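Local coordinates for protein 3-deoxy-D-manno-octulosonate 8-phosphate phosphatase KdsC (Haemophilus influenzae Rd, PDB 1K1E) that catalyses the hydrolysis of 3-deoxy-D-manno-octulosonate 8-phosphate to 3-deoxy-D-manno-octulosonate and inorganic phosphate, a step of lipopolysaccharide biosynthesis, at residues L42-L47 against L72-F77; V110-F115 against I129-A134; C118-A123 against A134-L139. One frame throughout, in Å; residues are numbered along the deposited sequence.

From the N terminus, contact 1 comes first: it closes a loop running from helix 38-49 through strand 53-58 and helix 63-72 to the start of strand 76-79, and it is complete before the others open. Contacts 2 and 3 lie on the other side of the chain's centre and cross along the sequence. Contact 2 opens at 110-115 and contact 3 at 118-123; then 129-134 closes the former and 134-139 the latter, with A134 belonging to both. Contact 2 ties two helices together, whereas contact 3 adds strand 137-138 to the edge of the parallel sheet. Contact 1 reaches that sheet near its opposite edge, at strand 76-79.

Contact 1: L42-L47 against L72-F77; sequences LGIKML and LGIKLF
I44 projects from helix 38-49 to meet L72 and I74 with different branches, each pair of side chains crossing at about a right angle. Its CD1 touches CD1 of L72 at 3.8 Å. The CG2 branch, anti to the backbone N of I44, instead faces the end of I74, with I44 CG2 4.1 Å from I74 CD1. One beta-branched residue thus bridges the last turn of helix 63-72 and the loop that leaves it, while I74 also packs on V56 of strand 53-58.

K45 reaches the same helix end by another route. Its chain bends at chi2 (-54°) and again at chi3 (-62°), curling the amino group round to the carbonyl of L72. The K45 NZ to L72 O distance of 2.6 Å marks a hydrogen bond, although the modelled position of NZ is doubtful and the exact length should not be pressed. K45 probably contacts the substrate, as in related enzymes. G73, at positive phi, ends the helix in a Schellman motif, and the chain then turns into strand 76-79, giving the helix-to-strand passage of the alpha/beta Rossmann-like fold of HAD phosphatases.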
# COMPACT_ATOMS: atom_id res chain seq x y z
N LEU A 42 -8.52 8.42 -15.33
CA LEU A 42 -9.25 9.57 -15.82
C LEU A 42 -8.33 10.50 -16.66
O LEU A 42 -8.77 11.09 -17.64
CB LEU A 42 -9.84 10.36 -14.65
CG LEU A 42 -10.64 11.59 -15.05
CD1 LEU A 42 -11.77 11.11 -15.96
CD2 LEU A 42 -11.18 12.32 -13.86
N GLY A 43 -7.06 10.60 -16.27
CA GLY A 43 -6.14 11.42 -17.04
C GLY A 43 -6.00 10.86 -18.46
O GLY A 43 -5.85 11.62 -19.45
N ILE A 44 -5.95 9.53 -18.56
CA ILE A 44 -5.81 8.85 -19.84
C ILE A 44 -7.02 9.20 -20.69
O ILE A 44 -6.86 9.56 -21.86
CB ILE A 44 -5.69 7.34 -19.59
CG1 ILE A 44 -4.25 7.02 -19.19
CG2 ILE A 44 -6.03 6.56 -20.83
CD1 ILE A 44 -4.13 5.63 -18.50
N LYS A 45 -8.22 9.14 -20.12
CA LYS A 45 -9.41 9.46 -20.92
C LYS A 45 -9.39 10.94 -21.33
O LYS A 45 -9.87 11.28 -22.42
CB LYS A 45 -10.73 9.23 -20.15
CG LYS A 45 -10.86 7.83 -19.56
CD LYS A 45 -10.65 6.76 -20.65
CE LYS A 45 -11.70 6.83 -21.78
NZ LYS A 45 -11.33 5.93 -22.93
N MET A 46 -8.92 11.80 -20.42
CA MET A 46 -8.89 13.23 -20.72
C MET A 46 -7.98 13.44 -21.90
O MET A 46 -8.25 14.24 -22.78
CB MET A 46 -8.43 14.02 -19.49
CG MET A 46 -9.50 14.10 -18.47
SD MET A 46 -8.90 14.74 -16.94
CE MET A 46 -10.56 15.27 -16.13
N LEU A 47 -6.85 12.74 -21.92
CA LEU A 47 -5.97 12.92 -23.03
C LEU A 47 -6.60 12.55 -24.36
O LEU A 47 -6.57 13.33 -25.30
CB LEU A 47 -4.66 12.12 -22.89
CG LEU A 47 -3.69 12.56 -21.75
CD1 LEU A 47 -2.44 11.67 -21.72
CD2 LEU A 47 -3.23 14.03 -21.98
N LEU A 72 -9.89 1.01 -20.39
CA LEU A 72 -9.51 2.37 -20.66
C LEU A 72 -9.75 2.86 -22.08
O LEU A 72 -9.65 4.04 -22.34
CB LEU A 72 -8.04 2.55 -20.31
CG LEU A 72 -7.74 2.51 -18.81
CD1 LEU A 72 -6.26 2.51 -18.62
CD2 LEU A 72 -8.38 3.63 -18.08
N GLY A 73 -10.04 1.94 -22.98
CA GLY A 73 -10.29 2.28 -24.38
C GLY A 73 -9.00 2.53 -25.13
O GLY A 73 -8.99 3.18 -26.19
N ILE A 74 -7.91 2.00 -24.59
CA ILE A 74 -6.58 2.18 -25.22
C ILE A 74 -6.48 1.18 -26.34
O ILE A 74 -6.72 -0.01 -26.11
CB ILE A 74 -5.47 1.95 -24.15
CG1 ILE A 74 -5.45 3.12 -23.16
CG2 ILE A 74 -4.16 1.75 -24.77
CD1 ILE A 74 -4.30 3.04 -22.11
N LYS A 75 -6.17 1.61 -27.57
CA LYS A 75 -6.06 0.61 -28.65
C LYS A 75 -4.63 0.32 -29.07
O LYS A 75 -4.37 -0.67 -29.73
CB LYS A 75 -6.80 1.08 -29.91
CG LYS A 75 -6.73 0.06 -31.04
CD LYS A 75 -6.51 0.68 -32.47
CE LYS A 75 -5.68 -0.35 -33.37
NZ LYS A 75 -5.17 0.23 -34.64
N LEU A 76 -3.70 1.20 -28.70
CA LEU A 76 -2.29 1.10 -29.05
C LEU A 76 -1.45 0.59 -27.90
O LEU A 76 -1.40 1.24 -26.88
CB LEU A 76 -1.79 2.51 -29.42
CG LEU A 76 -2.53 3.25 -30.56
CD1 LEU A 76 -1.80 4.54 -30.88
CD2 LEU A 76 -2.61 2.36 -31.79
N PHE A 77 -0.77 -0.54 -28.07
CA PHE A 77 0.05 -1.06 -26.99
C PHE A 77 1.05 -2.02 -27.59
O PHE A 77 0.83 -2.60 -28.64
CB PHE A 77 -0.79 -1.82 -25.95
CG PHE A 77 -1.74 -2.78 -26.55
CD1 PHE A 77 -1.36 -4.08 -26.80
CD2 PHE A 77 -3.04 -2.38 -26.81
CE1 PHE A 77 -2.28 -5.01 -27.27
CE2 PHE A 77 -3.98 -3.31 -27.29
CZ PHE A 77 -3.58 -4.62 -27.51

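Contact 2: V110-F115 against I129-A134; sequences VDLPAF and IYVKNA. With HG (mercury (II) ion), chain N.
L112 and F115, one helical turn apart, supply the apolar contacts of helix 112-117 with V131 and A134. L112 uses a single branch: its CD2 comes within 3.6 Å of A134 CB, and also lies near the backbone of Y130 and V131. The F115 ring meets V131 and A134, crossing the V131 side chain at about a right angle. The methyl group V131 CG1, anti to the backbone N of V131 (chi1 159°), sits at the edge of this ring near its plane, 3.7 Å from F115 CE1. A134 CB approaches the ring obliquely, at 4.2 Å from F115 CD1.

No hydrogen bond spans the two segments; the backbone bonds stay within each. F115 N donates to D111 O over 2.9 Å, and this same carbonyl oxygen stands above the rim of one face of the F115 ring. On the partner side, A134 N bonds to V131 O at 3.0 Å, and the A134 methyl points toward the 110-115 segment. In the HAD fold of this enzyme, the two helices lie in successive connections of the parallel sheet, and here they cover one face of strand 120-123: F115 rests on S121 and V131 on A123.

Polar and metal interactions lead outward. D111 OD1 forms a salt bridge with K84, which probably binds the substrate, and a hydrogen bond with Y104, while OD2 accepts from the backbone N of D107 and D108; D107 is a cobalt ligand. A114 O lies 2.9 Å from the mercury(II) ion, which is also bound by C88 and C118. At the subunit boundary, Y130 OH is hydrogen-bonded to D153 of a neighbouring subunit, whose F165 packs on L112.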
# COMPACT_ATOMS: atom_id res chain seq x y z
N VAL A 110 15.20 0.17 -17.91
CA VAL A 110 14.59 -0.32 -19.15
C VAL A 110 14.01 0.84 -19.94
O VAL A 110 13.92 0.74 -21.14
CB VAL A 110 13.40 -1.34 -18.88
CG1 VAL A 110 13.11 -2.22 -20.15
CG2 VAL A 110 13.73 -2.27 -17.68
N ASP A 111 13.59 1.92 -19.29
CA ASP A 111 12.99 3.02 -20.04
C ASP A 111 13.98 4.04 -20.59
O ASP A 111 13.60 4.93 -21.36
CB ASP A 111 11.99 3.74 -19.14
CG ASP A 111 11.01 2.79 -18.53
OD1 ASP A 111 10.33 2.12 -19.31
OD2 ASP A 111 10.92 2.69 -17.29
N LEU A 112 15.25 3.93 -20.19
CA LEU A 112 16.23 4.88 -20.67
C LEU A 112 16.22 5.01 -22.23
O LEU A 112 16.28 6.14 -22.75
CB LEU A 112 17.63 4.49 -20.14
CG LEU A 112 17.72 4.78 -18.62
CD1 LEU A 112 19.12 4.28 -18.12
CD2 LEU A 112 17.57 6.25 -18.33
N PRO A 113 16.17 3.89 -22.98
CA PRO A 113 16.16 4.03 -24.44
C PRO A 113 14.83 4.65 -24.91
O PRO A 113 14.79 5.31 -25.95
CB PRO A 113 16.31 2.58 -24.95
CG PRO A 113 16.92 1.84 -23.78
CD PRO A 113 16.24 2.48 -22.57
N ALA A 114 13.77 4.46 -24.13
CA ALA A 114 12.47 5.03 -24.42
C ALA A 114 12.43 6.54 -24.28
O ALA A 114 11.81 7.25 -25.10
CB ALA A 114 11.37 4.38 -23.53
N PHE A 115 13.12 7.05 -23.26
CA PHE A 115 13.18 8.49 -23.06
C PHE A 115 13.89 9.10 -24.26
O PHE A 115 13.47 10.12 -24.75
CB PHE A 115 14.02 8.85 -21.80
CG PHE A 115 13.47 8.29 -20.51
CD1 PHE A 115 14.34 7.93 -19.46
CD2 PHE A 115 12.11 8.15 -20.31
CE1 PHE A 115 13.85 7.46 -18.22
CE2 PHE A 115 11.62 7.69 -19.09
CZ PHE A 115 12.49 7.33 -18.04
N ILE A 129 17.92 7.93 -9.34
CA ILE A 129 18.60 9.12 -9.78
C ILE A 129 18.99 9.10 -11.23
O ILE A 129 18.83 10.09 -11.95
CB ILE A 129 19.84 9.28 -8.95
CG1 ILE A 129 19.43 9.35 -7.48
CG2 ILE A 129 20.64 10.46 -9.42
CD1 ILE A 129 19.01 10.71 -7.09
N TYR A 130 19.49 7.96 -11.67
CA TYR A 130 19.94 7.85 -13.04
C TYR A 130 18.83 7.92 -14.08
O TYR A 130 19.09 8.25 -15.22
CB TYR A 130 20.84 6.61 -13.24
CG TYR A 130 20.35 5.36 -12.55
CD1 TYR A 130 19.45 4.51 -13.18
CD2 TYR A 130 20.77 5.04 -11.27
CE1 TYR A 130 18.98 3.38 -12.56
CE2 TYR A 130 20.29 3.87 -10.64
CZ TYR A 130 19.41 3.07 -11.29
OH TYR A 130 18.98 1.93 -10.68
N VAL A 131 17.61 7.63 -13.66
CA VAL A 131 16.45 7.73 -14.55
C VAL A 131 15.98 9.21 -14.46
O VAL A 131 15.70 9.89 -15.48
CB VAL A 131 15.34 6.79 -14.02
CG1 VAL A 131 13.99 7.24 -14.56
CG2 VAL A 131 15.67 5.33 -14.43
N LYS A 132 15.96 9.75 -13.25
CA LYS A 132 15.53 11.14 -13.07
C LYS A 132 16.42 12.09 -13.84
O LYS A 132 15.93 13.08 -14.43
CB LYS A 132 15.57 11.52 -11.58
CG LYS A 132 14.38 10.94 -10.86
CD LYS A 132 14.40 11.47 -9.40
CE LYS A 132 13.16 11.18 -8.65
NZ LYS A 132 13.25 11.67 -7.22
N ASN A 133 17.72 11.81 -13.85
CA ASN A 133 18.66 12.71 -14.55
C ASN A 133 18.50 12.67 -16.06
O ASN A 133 18.82 13.61 -16.79
CB ASN A 133 20.09 12.33 -14.22
CG ASN A 133 21.07 13.51 -14.44
OD1 ASN A 133 22.11 13.40 -15.10
ND2 ASN A 133 20.69 14.62 -13.96
N ALA A 134 17.94 11.57 -16.52
CA ALA A 134 17.77 11.38 -17.95
C ALA A 134 16.53 11.99 -18.61
O ALA A 134 16.49 12.18 -19.83
CB ALA A 134 17.83 9.84 -18.26
HG HG N . 9.36 6.75 -26.55

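Contact 3: C118-A123 against A134-L139; sequences CGTSFA and AVDHVL. With HG (mercury (II) ion), chain N.
S121 and D136 are joined through backbone and side-chain atoms at once. The S121 amide donates to the D136 carboxylate in a bent bond, with S121 N 3.0 Å from OD1 of D136 and meeting that oxygen on its anti side, somewhat out of the carboxylate plane. In return, D136 N forms two bent bonds to S121, one to the backbone O, approached from above its carbonyl plane, the other to the hydroxyl OG, 3.0 Å away. The chi1 of S121, 52°, sets OG between its own backbone N and carbonyl carbon, where it can receive that amide. S121 O is gripped twice, for H137 N also donates to it at 3.0 Å.

Beyond S121 and D136 the regular strand pairing takes over. H137 bonds to the neighbours of F122: besides the bond to S121, its O accepts from A123 N over 3.1 Å. A123 then bonds onward, its O taking L139 N at 2.9 Å in a bond that, by contrast, is nearly straight (169°).

The packing alternates between the two faces of the sheet. On one, H137 CD2 lies over a face of the F122 ring, toward its rim; the two rings are oblique, their planes 36° apart and their centroids, F122 to H137, at 4.9 Å. T120 CG2 touches the edge of the imidazole in its plane. F122 CD2 also meets L139 CD2 at 3.8 Å, next to M154 of helix 147-158. On the other face, A123 CB packs 3.7 Å from V135 CG1, beside F115. At the start of the 118-123 segment, C118 SG binds the mercury(II) ion. Strand 137-138, laid parallel beside strand 120-123 after helix 129-132, completes a beta-alpha-beta crossover at the edge of the HAD sheet.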
# COMPACT_ATOMS: atom_id res chain seq x y z
N CYS A 118 11.77 9.22 -27.44
CA CYS A 118 10.67 10.23 -27.44
C CYS A 118 11.18 11.67 -27.40
O CYS A 118 12.29 11.93 -26.99
CB CYS A 118 9.72 10.04 -26.26
SG CYS A 118 8.42 8.81 -26.47
N GLY A 119 10.33 12.60 -27.80
CA GLY A 119 10.69 14.00 -27.79
C GLY A 119 10.68 14.60 -26.40
O GLY A 119 11.46 15.48 -26.12
N THR A 120 9.80 14.11 -25.53
CA THR A 120 9.67 14.62 -24.15
C THR A 120 9.61 13.40 -23.25
O THR A 120 9.02 12.38 -23.64
CB THR A 120 8.33 15.40 -24.01
OG1 THR A 120 8.35 16.51 -24.92
CG2 THR A 120 8.09 15.88 -22.61
N SER A 121 10.19 13.49 -22.06
CA SER A 121 10.17 12.35 -21.15
C SER A 121 9.95 12.82 -19.72
O SER A 121 10.44 13.86 -19.31
CB SER A 121 11.51 11.61 -21.24
OG SER A 121 12.57 12.54 -21.05
N PHE A 122 9.28 11.96 -18.95
CA PHE A 122 8.93 12.18 -17.57
C PHE A 122 9.32 10.98 -16.73
O PHE A 122 9.19 9.85 -17.17
CB PHE A 122 7.42 12.28 -17.42
CG PHE A 122 6.83 13.51 -18.09
CD1 PHE A 122 6.55 13.50 -19.45
CD2 PHE A 122 6.51 14.64 -17.35
CE1 PHE A 122 5.97 14.58 -20.07
CE2 PHE A 122 5.90 15.76 -17.99
CZ PHE A 122 5.64 15.72 -19.36
N ALA A 123 9.78 11.25 -15.50
CA ALA A 123 10.09 10.15 -14.60
C ALA A 123 9.22 10.33 -13.39
O ALA A 123 9.00 11.48 -12.96
CB ALA A 123 11.61 10.18 -14.19
N ALA A 134 17.94 11.57 -16.52
CA ALA A 134 17.77 11.38 -17.95
C ALA A 134 16.53 11.99 -18.61
O ALA A 134 16.49 12.18 -19.83
CB ALA A 134 17.83 9.84 -18.26
N VAL A 135 15.50 12.28 -17.84
CA VAL A 135 14.25 12.76 -18.46
C VAL A 135 14.18 14.28 -18.48
O VAL A 135 15.01 14.96 -17.86
CB VAL A 135 13.05 12.31 -17.64
CG1 VAL A 135 12.99 10.78 -17.52
CG2 VAL A 135 13.17 12.93 -16.22
N ASP A 136 13.18 14.82 -19.16
CA ASP A 136 12.98 16.26 -19.25
C ASP A 136 12.32 16.80 -18.00
O ASP A 136 12.64 17.90 -17.55
CB ASP A 136 12.12 16.59 -20.47
CG ASP A 136 12.83 16.27 -21.76
OD1 ASP A 136 12.26 15.55 -22.65
OD2 ASP A 136 13.99 16.70 -21.86
N HIS A 137 11.43 16.00 -17.42
CA HIS A 137 10.70 16.48 -16.29
C HIS A 137 10.53 15.42 -15.22
O HIS A 137 9.99 14.34 -15.47
CB HIS A 137 9.31 16.95 -16.78
CG HIS A 137 9.34 17.72 -18.09
ND1 HIS A 137 9.67 19.06 -18.17
CD2 HIS A 137 8.97 17.35 -19.35
CE1 HIS A 137 9.50 19.48 -19.42
NE2 HIS A 137 9.07 18.47 -20.15
N VAL A 138 10.96 15.71 -14.00
CA VAL A 138 10.77 14.75 -12.92
C VAL A 138 9.49 15.11 -12.22
O VAL A 138 9.36 16.23 -11.73
CB VAL A 138 11.96 14.79 -11.94
CG1 VAL A 138 11.68 13.84 -10.72
CG2 VAL A 138 13.23 14.33 -12.68
N LEU A 139 8.53 14.18 -12.16
CA LEU A 139 7.26 14.49 -11.52
C LEU A 139 7.40 14.42 -10.00
O LEU A 139 8.32 13.76 -9.49
CB LEU A 139 6.22 13.45 -11.96
CG LEU A 139 6.06 13.50 -13.50
CD1 LEU A 139 5.44 12.13 -13.93
CD2 LEU A 139 5.11 14.64 -13.85
HG HG N . 9.36 6.75 -26.55